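PDB 3PGV: haloacid dehalogenase-like hydrolase from Klebsiella pneumoniae subsp. pneumoniae, which probably acts as a magnesium-dependent phosphatase of the Cof family within the haloacid dehalogenase-like hydrolase superfamily. Local coordinates for residues D29-S34 and F231-N236; M250-Q255 and G268-D273; F59-H64 and M81-G86; V193-L198 and H254-D259. All blocks are in the same frame, centred on the assembly; numbering follows the deposited sequence.

Contact 1: residues D29-S34 and F231-N236. With CA (calcium ion), chain E.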
loop_
_atom_site.group_PDB
_atom_site.type_symbol
_atom_site.label_atom_id
_atom_site.label_comp_id
_atom_site.label_asym_id
_atom_site.label_seq_id
_atom_site.Cartn_x
_atom_site.Cartn_y
_atom_site.Cartn_z
ATOM N N ASP A 29 -6.134 4.830 -1.239
ATOM C CA ASP A 29 -7.289 4.757 -0.353
ATOM C C ASP A 29 -7.066 5.560 0.910
ATOM O O ASP A 29 -6.069 5.360 1.597
ATOM C CB ASP A 29 -7.628 3.299 -0.016
ATOM C CG ASP A 29 -7.912 2.467 -1.238
ATOM O OD1 ASP A 29 -8.999 2.631 -1.823
ATOM O OD2 ASP A 29 -7.019 1.704 -1.653
ATOM N N GLY A 30 -7.995 6.486 1.192
ATOM C CA GLY A 30 -7.936 7.333 2.381
ATOM C C GLY A 30 -6.966 8.493 2.257
ATOM O O GLY A 30 -6.837 9.287 3.186
ATOM N N THR A 31 -6.267 8.600 1.100
ATOM C CA THR A 31 -5.271 9.643 0.876
ATOM C C THR A 31 -5.619 10.496 -0.372
ATOM O O THR A 31 -6.253 11.538 -0.239
ATOM C CB THR A 31 -3.872 9.020 0.828
ATOM O OG1 THR A 31 -3.656 8.265 2.027
ATOM C CG2 THR A 31 -2.787 10.051 0.664
ATOM N N LEU A 32 -5.224 10.041 -1.569
ATOM C CA LEU A 32 -5.539 10.753 -2.808
ATOM C C LEU A 32 -7.010 10.504 -3.212
ATOM O O LEU A 32 -7.673 11.418 -3.726
ATOM C CB LEU A 32 -4.583 10.320 -3.945
ATOM C CG LEU A 32 -4.778 11.023 -5.307
ATOM C CD1 LEU A 32 -4.549 12.537 -5.195
ATOM C CD2 LEU A 32 -3.881 10.432 -6.348
ATOM N N LEU A 33 -7.517 9.271 -2.984
ATOM C CA LEU A 33 -8.896 8.939 -3.330
ATOM C C LEU A 33 -9.878 9.568 -2.343
ATOM O O LEU A 33 -9.572 9.697 -1.138
ATOM C CB LEU A 33 -9.112 7.407 -3.388
ATOM C CG LEU A 33 -8.278 6.626 -4.414
ATOM C CD1 LEU A 33 -8.591 5.157 -4.335
ATOM C CD2 LEU A 33 -8.517 7.139 -5.834
ATOM N N SER A 34 -11.067 9.941 -2.840
ATOM C CA SER A 34 -12.118 10.525 -2.004
ATOM C C SER A 34 -12.635 9.479 -1.007
ATOM O O SER A 34 -12.377 8.282 -1.192
ATOM C CB SER A 34 -13.264 11.012 -2.878
ATOM O OG SER A 34 -13.959 9.916 -3.451
ATOM N N PHE A 231 2.406 11.239 0.886
ATOM C CA PHE A 231 1.118 11.388 1.572
ATOM C C PHE A 231 0.559 9.999 1.908
ATOM O O PHE A 231 0.607 9.096 1.065
ATOM C CB PHE A 231 0.128 12.166 0.685
ATOM C CG PHE A 231 0.593 13.549 0.285
ATOM C CD1 PHE A 231 1.408 13.734 -0.832
ATOM C CD2 PHE A 231 0.154 14.673 0.975
ATOM C CE1 PHE A 231 1.836 15.020 -1.206
ATOM C CE2 PHE A 231 0.582 15.960 0.599
ATOM C CZ PHE A 231 1.416 16.122 -0.493
ATOM N N GLY A 232 0.050 9.835 3.137
ATOM C CA GLY A 232 -0.510 8.560 3.604
ATOM C C GLY A 232 -1.403 8.684 4.830
ATOM O O GLY A 232 -1.418 9.729 5.500
ATOM N N ASP A 233 -2.130 7.603 5.164
ATOM C CA ASP A 233 -3.069 7.621 6.302
ATOM C C ASP A 233 -3.016 6.334 7.167
ATOM O O ASP A 233 -3.752 6.228 8.156
ATOM C CB ASP A 233 -4.514 7.852 5.802
ATOM C CG ASP A 233 -5.112 6.658 5.091
ATOM O OD1 ASP A 233 -4.363 5.957 4.371
ATOM O OD2 ASP A 233 -6.333 6.457 5.203
ATOM N N GLY A 234 -2.208 5.355 6.751
ATOM C CA GLY A 234 -2.139 4.073 7.445
ATOM C C GLY A 234 -0.750 3.676 7.908
ATOM O O GLY A 234 0.252 4.293 7.517
HETATM N N MSE A 235 -0.676 2.617 8.728
HETATM C CA MSE A 235 0.590 2.097 9.236
HETATM C C MSE A 235 1.478 1.596 8.098
HETATM O O MSE A 235 2.700 1.701 8.188
HETATM C CB MSE A 235 0.346 0.986 10.274
HETATM C CG MSE A 235 -0.173 1.514 11.616
HETATM SE SE MSE A 235 1.067 2.787 12.427
HETATM C CE MSE A 235 2.626 1.570 12.710
ATOM N N ASN A 236 0.860 1.112 6.985
ATOM C CA ASN A 236 1.614 0.670 5.801
ATOM C C ASN A 236 2.200 1.866 5.000
ATOM O O ASN A 236 2.926 1.655 4.016
ATOM C CB ASN A 236 0.768 -0.244 4.915
ATOM C CG ASN A 236 -0.575 0.345 4.496
ATOM O OD1 ASN A 236 -1.186 1.150 5.201
ATOM N ND2 ASN A 236 -1.086 -0.111 3.382
HETATM CA CA CA E . -4.501 4.210 2.987
HETATM O O HOH W 1 -2.267 3.001 3.614
#

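Contact 2: residues M250-Q255 and G268-D273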
loop_
_atom_site.group_PDB
_atom_site.type_symbol
_atom_site.label_atom_id
_atom_site.label_comp_id
_atom_site.label_asym_id
_atom_site.label_seq_id
_atom_site.Cartn_x
_atom_site.Cartn_y
_atom_site.Cartn_z
HETATM N N MSE A 250 -2.578 12.360 6.666
HETATM C CA MSE A 250 -3.968 12.799 6.453
HETATM C C MSE A 250 -4.649 13.049 7.792
HETATM O O MSE A 250 -4.378 12.329 8.757
HETATM C CB MSE A 250 -4.756 11.723 5.675
HETATM C CG MSE A 250 -4.105 11.323 4.355
HETATM SE SE MSE A 250 -3.835 12.830 3.191
HETATM C CE MSE A 250 -5.662 13.346 2.901
ATOM N N ALA A 251 -5.588 14.020 7.845
ATOM C CA ALA A 251 -6.367 14.257 9.071
ATOM C C ALA A 251 -7.186 13.005 9.420
ATOM O O ALA A 251 -7.373 12.689 10.604
ATOM C CB ALA A 251 -7.299 15.452 8.886
ATOM N N ASN A 252 -7.621 12.258 8.385
ATOM C CA ASN A 252 -8.426 11.053 8.560
ATOM C C ASN A 252 -7.571 9.819 8.866
ATOM O O ASN A 252 -8.098 8.712 8.928
ATOM C CB ASN A 252 -9.276 10.817 7.332
ATOM C CG ASN A 252 -8.481 10.805 6.047
ATOM O OD1 ASN A 252 -8.104 11.848 5.517
ATOM N ND2 ASN A 252 -8.215 9.619 5.519
ATOM N N ALA A 253 -6.247 10.004 9.040
ATOM C CA ALA A 253 -5.324 8.897 9.281
ATOM C C ALA A 253 -5.582 8.207 10.598
ATOM O O ALA A 253 -6.124 8.817 11.529
ATOM C CB ALA A 253 -3.903 9.392 9.240
ATOM N N HIS A 254 -5.115 6.949 10.716
ATOM C CA HIS A 254 -5.173 6.216 11.976
ATOM C C HIS A 254 -4.313 6.913 13.030
ATOM O O HIS A 254 -3.241 7.435 12.703
ATOM C CB HIS A 254 -4.729 4.772 11.774
ATOM C CG HIS A 254 -5.661 4.006 10.897
ATOM N ND1 HIS A 254 -6.776 3.373 11.411
ATOM C CD2 HIS A 254 -5.658 3.865 9.550
ATOM C CE1 HIS A 254 -7.395 2.841 10.372
ATOM N NE2 HIS A 254 -6.743 3.097 9.231
ATOM N N GLN A 255 -4.819 6.988 14.275
ATOM C CA GLN A 255 -4.154 7.673 15.382
ATOM C C GLN A 255 -2.785 7.053 15.694
ATOM O O GLN A 255 -1.854 7.775 16.061
ATOM C CB GLN A 255 -5.059 7.662 16.639
ATOM C CG GLN A 255 -4.529 8.511 17.806
ATOM C CD GLN A 255 -4.514 9.975 17.473
ATOM O OE1 GLN A 255 -5.521 10.556 17.038
ATOM N NE2 GLN A 255 -3.388 10.616 17.708
ATOM N N GLY A 268 -5.164 18.169 5.884
ATOM C CA GLY A 268 -6.615 17.982 5.913
ATOM C C GLY A 268 -7.076 16.570 5.575
ATOM O O GLY A 268 -6.256 15.666 5.371
ATOM N N SER A 269 -8.389 16.373 5.529
ATOM C CA SER A 269 -8.999 15.082 5.227
ATOM C C SER A 269 -9.075 14.859 3.717
ATOM O O SER A 269 -9.214 15.830 2.955
ATOM C CB SER A 269 -10.407 15.028 5.830
ATOM O OG SER A 269 -11.056 13.792 5.576
ATOM N N ASN A 270 -9.104 13.583 3.281
ATOM C CA ASN A 270 -9.321 13.278 1.858
ATOM C C ASN A 270 -10.755 13.717 1.435
ATOM O O ASN A 270 -11.015 13.931 0.246
ATOM C CB ASN A 270 -9.080 11.780 1.559
ATOM C CG ASN A 270 -10.047 10.851 2.240
ATOM O OD1 ASN A 270 -10.474 11.078 3.379
ATOM N ND2 ASN A 270 -10.375 9.747 1.574
ATOM N N ALA A 271 -11.656 13.943 2.443
ATOM C CA ALA A 271 -13.003 14.454 2.212
ATOM C C ALA A 271 -12.958 15.873 1.632
ATOM O O ALA A 271 -13.910 16.299 0.941
ATOM C CB ALA A 271 -13.799 14.444 3.515
ATOM N N ASP A 272 -11.862 16.615 1.916
ATOM C CA ASP A 272 -11.672 17.971 1.400
ATOM C C ASP A 272 -10.843 17.972 0.114
ATOM O O ASP A 272 -10.556 19.047 -0.419
ATOM C CB ASP A 272 -10.972 18.860 2.458
ATOM C CG ASP A 272 -11.879 19.360 3.560
ATOM O OD1 ASP A 272 -13.080 19.593 3.282
ATOM O OD2 ASP A 272 -11.369 19.635 4.662
ATOM N N ASP A 273 -10.390 16.764 -0.356
ATOM C CA ASP A 273 -9.432 16.659 -1.471
ATOM C C ASP A 273 -8.143 17.365 -1.033
ATOM O O ASP A 273 -7.583 18.173 -1.780
ATOM C CB ASP A 273 -10.007 17.314 -2.762
ATOM C CG ASP A 273 -10.261 16.355 -3.920
ATOM O OD1 ASP A 273 -9.893 15.164 -3.800
ATOM O OD2 ASP A 273 -10.768 16.812 -4.965
#

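Contact 3: residues F59-H64 and M81-G86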
loop_
_atom_site.group_PDB
_atom_site.type_symbol
_atom_site.label_atom_id
_atom_site.label_comp_id
_atom_site.label_asym_id
_atom_site.label_seq_id
_atom_site.Cartn_x
_atom_site.Cartn_y
_atom_site.Cartn_z
ATOM N N PHE A 59 2.438 6.306 -7.232
ATOM C CA PHE A 59 1.291 5.909 -6.423
ATOM C C PHE A 59 1.562 4.595 -5.709
ATOM O O PHE A 59 2.128 3.672 -6.307
ATOM C CB PHE A 59 0.011 5.871 -7.266
ATOM C CG PHE A 59 -0.263 7.202 -7.932
ATOM C CD1 PHE A 59 -0.657 8.307 -7.179
ATOM C CD2 PHE A 59 -0.010 7.385 -9.286
ATOM C CE1 PHE A 59 -0.802 9.563 -7.776
ATOM C CE2 PHE A 59 -0.191 8.637 -9.889
ATOM C CZ PHE A 59 -0.589 9.713 -9.135
ATOM N N ALA A 60 1.332 4.572 -4.384
ATOM C CA ALA A 60 1.696 3.431 -3.544
ATOM C C ALA A 60 0.506 2.895 -2.791
ATOM O O ALA A 60 -0.083 3.600 -1.976
ATOM C CB ALA A 60 2.799 3.827 -2.576
ATOM N N THR A 61 0.165 1.640 -3.028
ATOM C CA THR A 61 -1.004 1.050 -2.398
ATOM C C THR A 61 -0.728 -0.344 -1.861
ATOM O O THR A 61 0.227 -1.007 -2.295
ATOM C CB THR A 61 -2.192 1.061 -3.382
ATOM O OG1 THR A 61 -3.345 0.481 -2.746
ATOM C CG2 THR A 61 -1.876 0.328 -4.689
ATOM N N GLY A 62 -1.588 -0.792 -0.950
ATOM C CA GLY A 62 -1.595 -2.158 -0.471
ATOM C C GLY A 62 -2.356 -3.068 -1.416
ATOM O O GLY A 62 -2.168 -4.288 -1.403
ATOM N N ARG A 63 -3.166 -2.469 -2.308
ATOM C CA ARG A 63 -3.948 -3.216 -3.289
ATOM C C ARG A 63 -3.076 -4.036 -4.216
ATOM O O ARG A 63 -1.923 -3.681 -4.456
ATOM C CB ARG A 63 -4.803 -2.272 -4.130
ATOM C CG ARG A 63 -5.944 -1.583 -3.392
ATOM C CD ARG A 63 -6.843 -0.949 -4.418
ATOM N NE ARG A 63 -7.821 -0.036 -3.848
ATOM C CZ ARG A 63 -8.809 0.510 -4.554
ATOM N NH1 ARG A 63 -8.961 0.207 -5.838
ATOM N NH2 ARG A 63 -9.664 1.347 -3.974
ATOM N N HIS A 64 -3.653 -5.103 -4.806
ATOM C CA HIS A 64 -2.987 -5.869 -5.859
ATOM C C HIS A 64 -3.032 -5.013 -7.134
ATOM O O HIS A 64 -3.955 -4.204 -7.293
ATOM C CB HIS A 64 -3.740 -7.184 -6.101
ATOM C CG HIS A 64 -3.013 -8.157 -6.973
ATOM N ND1 HIS A 64 -2.953 -7.990 -8.342
ATOM C CD2 HIS A 64 -2.420 -9.331 -6.650
ATOM C CE1 HIS A 64 -2.278 -9.031 -8.801
ATOM N NE2 HIS A 64 -1.948 -9.871 -7.819
HETATM N N MSE A 81 3.762 2.544 -10.466
HETATM C CA MSE A 81 2.725 2.039 -9.576
HETATM C C MSE A 81 3.319 1.049 -8.577
HETATM O O MSE A 81 3.840 0.000 -8.978
HETATM C CB MSE A 81 1.604 1.374 -10.404
HETATM C CG MSE A 81 0.394 0.955 -9.581
HETATM SE SE MSE A 81 -0.609 2.469 -8.817
HETATM C CE MSE A 81 -0.872 3.517 -10.434
ATOM N N ILE A 82 3.286 1.402 -7.275
ATOM C CA ILE A 82 3.725 0.518 -6.192
ATOM C C ILE A 82 2.500 -0.204 -5.663
ATOM O O ILE A 82 1.562 0.452 -5.210
ATOM C CB ILE A 82 4.427 1.332 -5.063
ATOM C CG1 ILE A 82 5.725 1.984 -5.555
ATOM C CG2 ILE A 82 4.663 0.472 -3.819
ATOM C CD1 ILE A 82 6.319 2.976 -4.568
ATOM N N THR A 83 2.472 -1.547 -5.761
ATOM C CA THR A 83 1.338 -2.329 -5.239
ATOM C C THR A 83 1.803 -3.361 -4.200
ATOM O O THR A 83 3.005 -3.495 -3.968
ATOM C CB THR A 83 0.534 -2.960 -6.375
ATOM O OG1 THR A 83 1.375 -3.855 -7.112
ATOM C CG2 THR A 83 -0.104 -1.915 -7.298
ATOM N N SER A 84 0.845 -4.048 -3.540
ATOM C CA SER A 84 1.129 -5.023 -2.464
ATOM C C SER A 84 2.145 -4.468 -1.439
ATOM O O SER A 84 3.037 -5.190 -0.983
ATOM C CB SER A 84 1.595 -6.361 -3.040
ATOM O OG SER A 84 0.546 -7.031 -3.720
ATOM N N ASN A 85 1.991 -3.164 -1.086
ATOM C CA ASN A 85 2.815 -2.459 -0.091
ATOM C C ASN A 85 4.294 -2.482 -0.413
ATOM O O ASN A 85 5.111 -2.591 0.485
ATOM C CB ASN A 85 2.552 -2.995 1.313
ATOM C CG ASN A 85 1.160 -2.742 1.786
ATOM O OD1 ASN A 85 0.694 -1.607 1.829
ATOM N ND2 ASN A 85 0.499 -3.779 2.236
ATOM N N GLY A 86 4.631 -2.358 -1.696
ATOM C CA GLY A 86 6.025 -2.307 -2.132
ATOM C C GLY A 86 6.596 -3.622 -2.618
ATOM O O GLY A 86 7.742 -3.666 -3.044
#

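Contact 4: residues V193-L198 and H254-D259. With EDO (1,2-ethanediol), chain J.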
loop_
_atom_site.group_PDB
_atom_site.type_symbol
_atom_site.label_atom_id
_atom_site.label_comp_id
_atom_site.label_asym_id
_atom_site.label_seq_id
_atom_site.Cartn_x
_atom_site.Cartn_y
_atom_site.Cartn_z
ATOM N N VAL A 193 5.557 -6.496 9.165
ATOM C CA VAL A 193 4.176 -6.635 9.592
ATOM C C VAL A 193 3.547 -5.250 9.728
ATOM O O VAL A 193 4.068 -4.405 10.457
ATOM C CB VAL A 193 4.067 -7.465 10.906
ATOM C CG1 VAL A 193 2.612 -7.628 11.336
ATOM C CG2 VAL A 193 4.733 -8.824 10.747
ATOM N N SER A 194 2.455 -4.999 8.998
ATOM C CA SER A 194 1.758 -3.710 9.085
ATOM C C SER A 194 0.263 -3.861 9.010
ATOM O O SER A 194 -0.240 -4.578 8.140
ATOM C CB SER A 194 2.222 -2.768 7.973
ATOM O OG SER A 194 3.577 -2.386 8.129
ATOM N N PHE A 195 -0.471 -3.076 9.823
ATOM C CA PHE A 195 -1.913 -2.928 9.632
ATOM C C PHE A 195 -2.143 -1.982 8.446
ATOM O O PHE A 195 -1.365 -1.056 8.252
ATOM C CB PHE A 195 -2.575 -2.315 10.886
ATOM C CG PHE A 195 -2.889 -3.284 11.997
ATOM C CD1 PHE A 195 -4.094 -3.980 12.016
ATOM C CD2 PHE A 195 -2.032 -3.426 13.079
ATOM C CE1 PHE A 195 -4.402 -4.838 13.059
ATOM C CE2 PHE A 195 -2.341 -4.287 14.121
ATOM C CZ PHE A 195 -3.521 -4.990 14.106
ATOM N N SER A 196 -3.203 -2.192 7.682
ATOM C CA SER A 196 -3.653 -1.204 6.705
ATOM C C SER A 196 -4.891 -0.533 7.320
ATOM O O SER A 196 -4.760 0.522 7.941
ATOM C CB SER A 196 -3.967 -1.861 5.357
ATOM O OG SER A 196 -4.853 -2.958 5.495
ATOM N N THR A 197 -6.019 -1.260 7.373
ATOM C CA THR A 197 -7.171 -0.836 8.155
ATOM C C THR A 197 -7.030 -1.466 9.548
ATOM O O THR A 197 -6.093 -2.226 9.770
ATOM C CB THR A 197 -8.483 -1.263 7.469
ATOM O OG1 THR A 197 -8.571 -2.694 7.463
ATOM C CG2 THR A 197 -8.619 -0.702 6.051
ATOM N N LEU A 198 -7.962 -1.184 10.473
ATOM C CA LEU A 198 -7.921 -1.801 11.807
ATOM C C LEU A 198 -8.197 -3.306 11.722
ATOM O O LEU A 198 -7.854 -4.057 12.645
ATOM C CB LEU A 198 -8.972 -1.152 12.751
ATOM C CG LEU A 198 -8.710 0.280 13.230
ATOM C CD1 LEU A 198 -9.707 0.663 14.298
ATOM C CD2 LEU A 198 -7.325 0.426 13.788
ATOM N N HIS A 254 -5.115 6.949 10.716
ATOM C CA HIS A 254 -5.173 6.216 11.976
ATOM C C HIS A 254 -4.313 6.913 13.030
ATOM O O HIS A 254 -3.241 7.435 12.703
ATOM C CB HIS A 254 -4.729 4.772 11.774
ATOM C CG HIS A 254 -5.661 4.006 10.897
ATOM N ND1 HIS A 254 -6.776 3.373 11.411
ATOM C CD2 HIS A 254 -5.658 3.865 9.550
ATOM C CE1 HIS A 254 -7.395 2.841 10.372
ATOM N NE2 HIS A 254 -6.743 3.097 9.231
ATOM N N GLN A 255 -4.819 6.988 14.275
ATOM C CA GLN A 255 -4.154 7.673 15.382
ATOM C C GLN A 255 -2.785 7.053 15.694
ATOM O O GLN A 255 -1.854 7.775 16.061
ATOM C CB GLN A 255 -5.059 7.662 16.639
ATOM C CG GLN A 255 -4.529 8.511 17.806
ATOM C CD GLN A 255 -4.514 9.975 17.473
ATOM O OE1 GLN A 255 -5.521 10.556 17.038
ATOM N NE2 GLN A 255 -3.388 10.616 17.708
ATOM N N ARG A 256 -2.651 5.726 15.517
ATOM C CA ARG A 256 -1.393 5.031 15.770
ATOM C C ARG A 256 -0.272 5.566 14.861
ATOM O O ARG A 256 0.878 5.649 15.293
ATOM C CB ARG A 256 -1.563 3.509 15.604
ATOM C CG ARG A 256 -0.291 2.716 15.923
ATOM C CD ARG A 256 -0.528 1.220 15.927
ATOM N NE ARG A 256 0.719 0.474 15.779
ATOM C CZ ARG A 256 0.784 -0.849 15.682
ATOM N NH1 ARG A 256 -0.317 -1.580 15.758
ATOM N NH2 ARG A 256 1.952 -1.449 15.502
ATOM N N LEU A 257 -0.617 5.958 13.619
ATOM C CA LEU A 257 0.340 6.553 12.686
ATOM C C LEU A 257 0.745 7.943 13.169
ATOM O O LEU A 257 1.934 8.279 13.151
ATOM C CB LEU A 257 -0.262 6.623 11.238
ATOM C CG LEU A 257 0.603 7.370 10.170
ATOM C CD1 LEU A 257 1.999 6.697 9.993
ATOM C CD2 LEU A 257 -0.121 7.463 8.859
ATOM N N LYS A 258 -0.242 8.744 13.616
ATOM C CA LYS A 258 0.016 10.089 14.154
ATOM C C LYS A 258 0.902 10.009 15.408
ATOM O O LYS A 258 1.837 10.800 15.549
ATOM C CB LYS A 258 -1.305 10.814 14.472
ATOM C CG LYS A 258 -2.121 11.159 13.228
ATOM C CD LYS A 258 -3.489 11.691 13.592
ATOM C CE LYS A 258 -4.320 12.020 12.377
ATOM N NZ LYS A 258 -5.661 12.552 12.764
ATOM N N ASP A 259 0.630 9.019 16.291
ATOM C CA ASP A 259 1.376 8.814 17.532
ATOM C C ASP A 259 2.814 8.342 17.267
ATOM O O ASP A 259 3.733 8.750 17.982
ATOM C CB ASP A 259 0.651 7.805 18.437
ATOM C CG ASP A 259 -0.690 8.282 18.976
ATOM O OD1 ASP A 259 -0.984 9.499 18.856
ATOM O OD2 ASP A 259 -1.429 7.446 19.556
HETATM C C1 EDO J . -3.398 -0.264 14.126
HETATM O O1 EDO J . -3.194 -0.361 15.542
HETATM C C2 EDO J . -3.627 1.188 13.746
HETATM O O2 EDO J . -3.813 1.278 12.337
#

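Contact 1: residues D29-S34 and F231-N236
Phe231, near the end of the central strand 228-232, meets Thr31 through its CB, which lies 3.6 Å from Thr31 CG2; the ring itself runs on toward helix 274-283. The methyl stands anti to the backbone N of Thr31, and this leaves OG1 beside that N, 3.5 Å from Gly232 CA, where it hydrogen-bonds to Asp27. At Asp233 the contact becomes a metal site. With CG set between its own backbone N and carbonyl carbon (chi1 72°), the carboxylate sends OD1 to the calcium ion at 2.2 Å. The backbone O of Asp29 binds the same ion at 2.4 Å. OD2 of Asp233 comes up against Gly30, 3.4 Å from its CA, where the positive phi suits glycine. Farther along, Asn236 OD1 accepts a hydrogen bond from a water that binds the calcium ion at 2.6 Å, which puts this residue in the second shell. Asp29 O and Asp233 OD1 are both acceptors and come within 3.3 Å because both bind the same cation, as neighbouring ligands. Asp27 completes the protein ligands; the ion draws the carboxylates and the Asp29 carbonyl together, and in the working enzyme magnesium probably takes this place.

Contact 2: residues M250-Q255 and G268-D273
Ala251 and Ser269 mark the closest backbone approach, their CA atoms 4.7 Å apart where two loops run past each other. Ala251 N donates to Gly268 O at 3.0 Å, almost straight at the hydrogen (175°) but reaching the carbonyl from above its plane. Met250 to Ala253 form a type I beta turn, and an ST turn at Ser269, whose OG accepts from Ala271 N, leads into the short 3-10 segment 270-272. Among the side chains, Asn252 does the polar work. Its OD1 takes the N-H of Asn270 at 3.0 Å, again from above the amide plane, while its ND2 is given to Gly30 O. The amides of Asn252 and Asn270, planes 27° apart, are not bonded to each other, and the side chains cross at about a right angle; Asn270 ND2 goes to Leu33 O. Selenomethionine Met250 folds back at chi2 and chi3, which lays CE 3.4 Å from Gly268 O and 3.5 Å from Asn270 N. Beside it, Ala251 CB rests 3.6 Å from Ser269 N. Each asparagine has its NH2 bound to a carbonyl of the 29-34 segment, and the Asn252 oxygen ties the loops together: a network near, but not part of, the calcium site.

Contact 3: residues F59-H64 and M81-G86
Selenomethionine Met81 lays its SE against Phe59 CB at 3.8 Å, on the sheet face that both side chains share. Bends at chi2 and chi3 curl the chain back, so that CE also comes within 4.1 Å of Phe59 CD2, at a slant to the ring. Helix 69-75 covers this pair through Leu75, and Leu32 reaches the phenyl ring from another side. On the other face Ala60 CB packs on Ile82 CB at 3.9 Å. Between the faces runs the parallel ladder: Ile82 N gives to Phe59 O at 2.7 Å, nearly along the C=O axis, and Thr61 N gives to Ile82 O at 2.9 Å. Past the strand ends the bonding continues in the loops. Asn85 N reaches Thr61 O, and Ser84 N reaches Arg63 O at 2.9 Å with an angle of 174° at the hydrogen. Thr61 and Thr83 lie side by side, methyl to methyl. With its OG1 anti to the backbone N (chi1 -180°), Thr61 accepts from Arg63 N in an ST turn. That turn leads into Arg63, whose guanidinium forms a salt bridge with Asp29, while Asn85 OD1 rests 3.3 Å from Gly62 CA and accepts from Asn236. The arrangement is that of a right-handed beta-alpha-beta unit in the Rossmann-like HAD core, with the loops after its parallel strands bordering the metal site.

Contact 4: residues V193-L198 and H254-D259
O1 of a bound 1,2-ethanediol, probably from the crystallisation liquor, is held by Arg256, whose NH1 donates to it at 3.1 Å with an angle of 162° at the hydrogen. The oxygen lies at the edge of the guanidinium, in its plane. Arg256 gets there with its chain extended from CG to NE, CG being anti to the backbone N (chi1 -177°), so the side chain reaches out from helix 255-260 toward the end of strand 191-195. There NH1 comes 3.7 Å from Phe195 CD2. The guanidinium and phenyl planes are 68° apart, an oblique meeting rather than a stack, and NH2 forms a salt bridge with Glu180 of helix 173-187. The diol also spans the two segments: its C1 sits over a face of the Phe195 ring, 3.6 Å from CD2, and its O2 over a face of the His254 imidazole, 3.6 Å from CG. Direct packing is sparse. Leu198 CD2 touches His254 ND1 at 3.8 Å, approaching the ring at a slant, and Ser196 O stands 3.5 Å from His254 NE2 at an angle too poor for a bond; that nitrogen pairs with a bound glycerol instead. The strand end belongs to the six-stranded sheet, consistent with the cap of Cof-type HAD proteins, and the helix to the core, making this a contact between domains: van der Waals packing across it is loose, and the diol hydrogen-bonds to Arg256 while merely touching Phe195 and Leu198.

Overall arrangement
Contact 1 carries the calcium ion, and the other three each touch contact 1. Contact 2, its centre about 8 Å away, reaches it through the two asparagine amides already named. From the other direction contact 3, with its centre about 11 Å away, is tied to it by the Arg63 salt bridge and the Asn85 amide. Contact 4 joins through Asp233 O and His254 N, 3.0 Å apart, and shares His254 and Gln255 with contact 2; Lys258 NZ also lies 2.8 Å from Ala251 O. It brings the six-stranded sheet up to the eight-stranded core. Contacts 2 and 3, with centres about 19 Å apart, do not touch; contact 1 lies between them.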